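Long-range contacts in N-acetylglucosamine-specific lectin (Saxidomus purpuratus, PDB 6A7T), which probably binds carbohydrates carrying N-acetylated amino sugars, as a C-type lectin whose sugar recognition does not depend on calcium: residues G45-E50 against G149-E154; K85-I90 against E145-P150. All coordinates share one frame; numbering follows the deposited sequence.

Contact 1: residues G45-E50 against G149-E154; sequences GSRGWE and GPCICE. With CA (calcium ion), chain D.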
loop_
_atom_site.group_PDB
_atom_site.type_symbol
_atom_site.label_atom_id
_atom_site.label_comp_id
_atom_site.label_asym_id
_atom_site.label_seq_id
_atom_site.Cartn_x
_atom_site.Cartn_y
_atom_site.Cartn_z
ATOM N N GLY B 45 -8.724 -14.849 24.322
ATOM C CA GLY B 45 -8.964 -16.249 24.210
ATOM C C GLY B 45 -7.730 -16.967 23.711
ATOM O O GLY B 45 -6.767 -16.351 23.205
ATOM N N SER B 46 -7.755 -18.293 23.773
ATOM C CA SER B 46 -6.571 -19.083 23.616
ATOM C C SER B 46 -6.740 -19.972 22.402
ATOM O O SER B 46 -7.438 -20.997 22.454
ATOM C CB SER B 46 -6.336 -19.906 24.876
ATOM O OG SER B 46 -5.060 -20.507 24.805
ATOM N N ARG B 47 -6.194 -19.508 21.267
ATOM C CA ARG B 47 -6.370 -20.187 20.000
ATOM C C ARG B 47 -5.021 -20.291 19.271
ATOM O O ARG B 47 -4.084 -19.485 19.394
ATOM C CB ARG B 47 -7.424 -19.462 19.143
ATOM C CG ARG B 47 -8.710 -19.105 19.876
ATOM C CD ARG B 47 -9.700 -18.289 19.103
ATOM N NE ARG B 47 -10.699 -17.613 19.914
ATOM C CZ ARG B 47 -10.537 -16.488 20.576
ATOM N NH1 ARG B 47 -9.368 -15.846 20.551
ATOM N NH2 ARG B 47 -11.550 -15.996 21.265
ATOM N N GLY B 48 -4.903 -21.328 18.440
ATOM C CA GLY B 48 -3.886 -21.380 17.476
ATOM C C GLY B 48 -4.087 -20.266 16.443
ATOM O O GLY B 48 -5.127 -19.616 16.394
ATOM N N TRP B 49 -3.094 -20.115 15.592
ATOM C CA TRP B 49 -3.170 -19.046 14.560
ATOM C C TRP B 49 -4.385 -19.270 13.657
ATOM O O TRP B 49 -5.164 -18.344 13.439
ATOM C CB TRP B 49 -1.849 -18.927 13.798
ATOM C CG TRP B 49 -1.842 -17.762 12.847
ATOM C CD1 TRP B 49 -1.315 -16.513 13.057
ATOM C CD2 TRP B 49 -2.448 -17.733 11.545
ATOM N NE1 TRP B 49 -1.541 -15.724 11.952
ATOM C CE2 TRP B 49 -2.234 -16.440 11.015
ATOM C CE3 TRP B 49 -3.164 -18.676 10.800
ATOM C CZ2 TRP B 49 -2.687 -16.080 9.747
ATOM C CZ3 TRP B 49 -3.638 -18.319 9.552
ATOM C CH2 TRP B 49 -3.371 -17.046 9.030
ATOM N N GLU B 50 -4.586 -20.509 13.173
ATOM C CA GLU B 50 -5.724 -20.808 12.325
ATOM C C GLU B 50 -7.024 -20.563 13.075
ATOM O O GLU B 50 -8.011 -20.029 12.513
ATOM C CB GLU B 50 -5.650 -22.228 11.766
ATOM C CG GLU B 50 -4.482 -22.439 10.835
ATOM C CD GLU B 50 -4.417 -23.749 10.036
ATOM O OE1 GLU B 50 -5.289 -24.621 10.231
ATOM O OE2 GLU B 50 -3.454 -23.904 9.225
ATOM N N GLY B 149 -2.608 -18.852 21.686
ATOM C CA GLY B 149 -2.390 -17.530 22.189
ATOM C C GLY B 149 -3.553 -16.614 21.915
ATOM O O GLY B 149 -4.521 -17.009 21.286
ATOM N N PRO B 150 -3.453 -15.361 22.358
ATOM C CA PRO B 150 -4.429 -14.328 22.067
ATOM C C PRO B 150 -4.156 -13.791 20.654
ATOM O O PRO B 150 -3.191 -14.166 19.985
ATOM C CB PRO B 150 -4.142 -13.258 23.134
ATOM C CG PRO B 150 -2.636 -13.358 23.266
ATOM C CD PRO B 150 -2.332 -14.816 23.123
ATOM N N CYS B 151 -5.052 -12.914 20.210
ATOM C CA CYS B 151 -4.931 -12.384 18.841
ATOM C C CYS B 151 -5.488 -10.970 18.760
ATOM O O CYS B 151 -6.109 -10.460 19.728
ATOM C CB CYS B 151 -5.650 -13.344 17.902
ATOM S SG CYS B 151 -7.455 -13.379 18.034
ATOM N N ILE B 152 -5.235 -10.300 17.620
ATOM C CA ILE B 152 -5.797 -8.971 17.344
ATOM C C ILE B 152 -6.663 -9.032 16.078
ATOM O O ILE B 152 -6.183 -9.365 15.016
ATOM C CB ILE B 152 -4.673 -7.947 17.175
ATOM C CG1 ILE B 152 -3.684 -8.018 18.323
ATOM C CG2 ILE B 152 -5.293 -6.567 17.001
ATOM C CD1 ILE B 152 -2.434 -7.235 18.164
ATOM N N CYS B 153 -7.946 -8.748 16.240
ATOM C CA CYS B 153 -8.839 -8.604 15.109
ATOM C C CYS B 153 -9.008 -7.123 14.745
ATOM O O CYS B 153 -8.856 -6.231 15.551
ATOM C CB CYS B 153 -10.237 -9.160 15.367
ATOM S SG CYS B 153 -10.269 -10.882 15.939
ATOM N N GLU B 154 -9.309 -6.903 13.471
ATOM C CA GLU B 154 -9.433 -5.552 12.865
ATOM C C GLU B 154 -10.666 -5.533 11.956
ATOM O O GLU B 154 -10.840 -6.408 11.166
ATOM C CB GLU B 154 -8.194 -5.200 12.046
ATOM C CG GLU B 154 -8.228 -3.767 11.507
ATOM C CD GLU B 154 -7.043 -3.335 10.652
ATOM O OE1 GLU B 154 -6.235 -4.239 10.255
ATOM O OE2 GLU B 154 -6.940 -2.120 10.345
HETATM CA CA CA D . -4.764 -2.093 9.254
HETATM O O HOH W 1 -6.679 -16.218 19.785
HETATM O O HOH W 2 -6.294 -2.892 7.405
HETATM O O HOH W 3 -5.442 0.169 8.844
#
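Arg-47 and Gly-149 face each other as an antiparallel hydrogen-bonded pair. Arg-47 N gives its hydrogen to Gly-149 O at 3.0 Å, and the bond is nearly straight (178°). Gly-149 N returns a bond to Arg-47 O at 2.8 Å. The short axes of 45-47 and 149-154 lie 102° apart, so the regular pairing is local. Next to it, Pro-150 CA makes a CA-H...O contact of 3.3 Å with Gly-45 O.

A water adds a second polar link. It accepts from Arg-47 NH1 at 2.8 Å, at the edge of the guanidinium and in its plane, and donates to Gly-149 O at 2.7 Å. Gly-149 O is therefore gripped by two donors, one backbone N-H and one water. Arg-47 CG stands anti to the carbonyl carbon, beside the backbone N (chi1 -47°), and the chain then runs extended from CG to NE. Together these carry the guanidinium back beside Gly-45, where NH2 forms a salt bridge with Asp-43. Cys-151 SG approaches the same group obliquely, 4.0 Å from NH1.

Metal binding belongs to the far end of 149-154. Glu-154 OE2 binds the calcium ion at 2.4 Å and OE1 binds it at 2.8 Å. The carboxylate is thus bidentate. Thr-65, Glu-67 and Glu-71 complete the protein part of the site, and two waters also bind.

The pairing joins the end of strand 38-47 to the start of strand 149-155, neighbours in one antiparallel sheet of the C-type lectin domain. Helix 49-58 follows directly, with Gly-48 at its N-cap position. Its Phe-55 makes a cation-pi contact with Arg-47, and its Cys-56 forms a disulfide with Cys-153.

Contact 2: residues K85-I90 against E145-P150; sequences KHYYWI and ENTNGP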
loop_
_atom_site.group_PDB
_atom_site.type_symbol
_atom_site.label_atom_id
_atom_site.label_comp_id
_atom_site.label_asym_id
_atom_site.label_seq_id
_atom_site.Cartn_x
_atom_site.Cartn_y
_atom_site.Cartn_z
ATOM N N LYS B 85 0.442 -11.204 28.802
ATOM C CA LYS B 85 0.753 -11.856 27.503
ATOM C C LYS B 85 2.050 -11.291 26.895
ATOM O O LYS B 85 2.342 -10.098 27.126
ATOM C CB LYS B 85 -0.432 -11.598 26.561
ATOM C CG LYS B 85 -1.761 -12.163 27.068
ATOM C CD LYS B 85 -1.740 -13.648 27.322
ATOM C CE LYS B 85 -3.074 -14.362 27.428
ATOM N NZ LYS B 85 -3.963 -13.799 28.450
ATOM N N HIS B 86 2.809 -12.168 26.212
ATOM C CA HIS B 86 4.020 -11.724 25.511
ATOM C C HIS B 86 3.975 -11.998 23.999
ATOM O O HIS B 86 4.956 -11.696 23.315
ATOM C CB HIS B 86 5.283 -12.366 26.101
ATOM C CG HIS B 86 5.271 -13.845 26.027
ATOM N ND1 HIS B 86 4.443 -14.625 26.841
ATOM C CD2 HIS B 86 5.947 -14.719 25.234
ATOM C CE1 HIS B 86 4.604 -15.892 26.521
ATOM N NE2 HIS B 86 5.547 -15.982 25.565
ATOM N N TYR B 87 2.862 -12.479 23.472
ATOM C CA TYR B 87 2.679 -12.596 21.968
ATOM C C TYR B 87 1.188 -12.588 21.642
ATOM O O TYR B 87 0.391 -13.146 22.369
ATOM C CB TYR B 87 3.343 -13.837 21.348
ATOM C CG TYR B 87 2.802 -15.172 21.784
ATOM C CD1 TYR B 87 3.264 -15.727 22.957
ATOM C CD2 TYR B 87 1.872 -15.879 21.039
ATOM C CE1 TYR B 87 2.817 -16.956 23.387
ATOM C CE2 TYR B 87 1.422 -17.120 21.460
ATOM C CZ TYR B 87 1.887 -17.647 22.649
ATOM O OH TYR B 87 1.468 -18.857 23.154
ATOM N N TYR B 88 0.842 -12.027 20.446
ATOM C CA TYR B 88 -0.523 -11.962 19.910
ATOM C C TYR B 88 -0.467 -12.279 18.397
ATOM O O TYR B 88 0.365 -11.704 17.704
ATOM C CB TYR B 88 -1.148 -10.584 20.079
ATOM C CG TYR B 88 -1.505 -10.189 21.490
ATOM C CD1 TYR B 88 -0.511 -9.897 22.411
ATOM C CD2 TYR B 88 -2.833 -10.094 21.875
ATOM C CE1 TYR B 88 -0.822 -9.470 23.698
ATOM C CE2 TYR B 88 -3.150 -9.759 23.193
ATOM C CZ TYR B 88 -2.151 -9.391 24.070
ATOM O OH TYR B 88 -2.519 -9.040 25.345
ATOM N N TRP B 89 -1.318 -13.189 17.946
ATOM C CA TRP B 89 -1.420 -13.499 16.507
ATOM C C TRP B 89 -1.945 -12.287 15.719
ATOM O O TRP B 89 -2.878 -11.591 16.134
ATOM C CB TRP B 89 -2.286 -14.741 16.277
ATOM C CG TRP B 89 -1.797 -15.983 16.963
ATOM C CD1 TRP B 89 -2.501 -16.772 17.841
ATOM C CD2 TRP B 89 -0.497 -16.588 16.835
ATOM N NE1 TRP B 89 -1.727 -17.816 18.262
ATOM C CE2 TRP B 89 -0.479 -17.701 17.708
ATOM C CE3 TRP B 89 0.667 -16.290 16.131
ATOM C CZ2 TRP B 89 0.626 -18.547 17.798
ATOM C CZ3 TRP B 89 1.778 -17.095 16.260
ATOM C CH2 TRP B 89 1.749 -18.237 17.072
ATOM N N ILE B 90 -1.354 -12.132 14.526
ATOM C CA ILE B 90 -1.779 -11.110 13.535
ATOM C C ILE B 90 -1.979 -11.757 12.152
ATOM O O ILE B 90 -1.669 -12.890 11.909
ATOM C CB ILE B 90 -0.780 -9.951 13.523
ATOM C CG1 ILE B 90 0.597 -10.331 12.987
ATOM C CG2 ILE B 90 -0.667 -9.307 14.926
ATOM C CD1 ILE B 90 1.512 -9.124 12.775
ATOM N N GLU B 145 -1.149 -24.047 14.079
ATOM C CA GLU B 145 -2.333 -24.671 14.552
ATOM C C GLU B 145 -2.350 -24.841 16.078
ATOM O O GLU B 145 -3.428 -24.649 16.708
ATOM C CB GLU B 145 -2.531 -25.998 13.817
ATOM C CG GLU B 145 -3.917 -26.528 14.083
ATOM C CD GLU B 145 -4.307 -27.782 13.329
ATOM O OE1 GLU B 145 -3.588 -28.142 12.336
ATOM O OE2 GLU B 145 -5.326 -28.407 13.758
ATOM N N ASN B 146 -1.214 -25.223 16.675
ATOM C CA ASN B 146 -1.224 -25.785 18.040
ATOM C C ASN B 146 -0.539 -24.907 19.096
ATOM O O ASN B 146 -0.515 -25.256 20.291
ATOM C CB ASN B 146 -0.672 -27.206 18.014
ATOM C CG ASN B 146 -1.781 -28.135 17.582
ATOM O OD1 ASN B 146 -2.882 -28.096 18.137
ATOM N ND2 ASN B 146 -1.535 -28.878 16.537
ATOM N N THR B 147 -0.024 -23.746 18.727
ATOM C CA THR B 147 0.505 -22.852 19.697
ATOM C C THR B 147 -0.591 -21.859 20.059
ATOM O O THR B 147 -0.992 -21.009 19.232
ATOM C CB THR B 147 1.777 -22.168 19.204
ATOM O OG1 THR B 147 2.725 -23.203 18.920
ATOM C CG2 THR B 147 2.307 -21.127 20.169
ATOM N N ASN B 148 -1.125 -21.987 21.270
ATOM C CA ASN B 148 -2.312 -21.257 21.620
ATOM C C ASN B 148 -1.933 -19.897 22.175
ATOM O O ASN B 148 -1.097 -19.821 23.027
ATOM C CB ASN B 148 -3.176 -22.028 22.618
ATOM C CG ASN B 148 -4.028 -23.058 21.914
ATOM O OD1 ASN B 148 -5.247 -22.908 21.816
ATOM N ND2 ASN B 148 -3.427 -24.127 21.465
ATOM N N GLY B 149 -2.608 -18.852 21.686
ATOM C CA GLY B 149 -2.390 -17.530 22.189
ATOM C C GLY B 149 -3.553 -16.614 21.915
ATOM O O GLY B 149 -4.521 -17.009 21.286
ATOM N N PRO B 150 -3.453 -15.361 22.358
ATOM C CA PRO B 150 -4.429 -14.328 22.067
ATOM C C PRO B 150 -4.156 -13.791 20.654
ATOM O O PRO B 150 -3.191 -14.166 19.985
ATOM C CB PRO B 150 -4.142 -13.258 23.134
ATOM C CG PRO B 150 -2.636 -13.358 23.266
ATOM C CD PRO B 150 -2.332 -14.816 23.123
#
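Pro-150 O takes the N-H of Trp-89 at 2.9 Å, with an angle of 165° at the hydrogen. Tyr-88 CA adds a longer CA-H...O contact to the same oxygen. The Pro-150 ring meets the Tyr-88 side chain at about a right angle. Its CG lies over one face of the phenol, 3.7 Å from the ring centroid and 17° off the normal, a CH-pi contact. Lys-85 CG lies 4.1 Å from Pro-150 CG, and Lys-85 NZ forms a salt bridge with Glu-44, which also bonds Tyr-88 OH.

The NE1-CE2-CZ2 edge of Trp-89 meets Thr-147 O, with CZ2 3.3 Å from that oxygen. NE1 divides its hydrogen between two weak bonds, to Thr-147 O at 3.4 Å and to Arg-47 O. Thr-147 CG2 is 3.9 Å from Trp-89 CZ2. Tyr-87 CG stands between its backbone N and carbonyl carbon (chi1 64°), which turns the phenol to put CE2 3.9 Å from Gly-149 CA and OH 2.7 Å from Asn-148 O.

One backbone bond and a CH-pi contact thus hold Pro-150, while aromatic rings meet the loop at 147-148. Thr-147 OG1 bonds His-141, an N-acetyl-D-galactosamine-binding residue, although no sugar is bound here.

Overall arrangement
From the N terminus, the chain first passes through 45-50, where strand 38-47 gives way to helix 49-58. It next reaches 85-90, at the start of strand 87-95. Both are met by the chain when it returns at 145-154. Contact 2 closes a loop of 54 residues that holds strands but no helix. Contact 1 closes a loop of 98 residues. Contact 2 nests inside contact 1, and they share Gly-149 and Pro-150 at the C-terminal end. Strand 149-155 thereby touches strand 38-47 of its own sheet and strand 87-95 of the other. Probable hydrogen bonds from Trp-49 NE1 to Ile-90 O and from Ile-152 N to Trp-89 O also join the contacts.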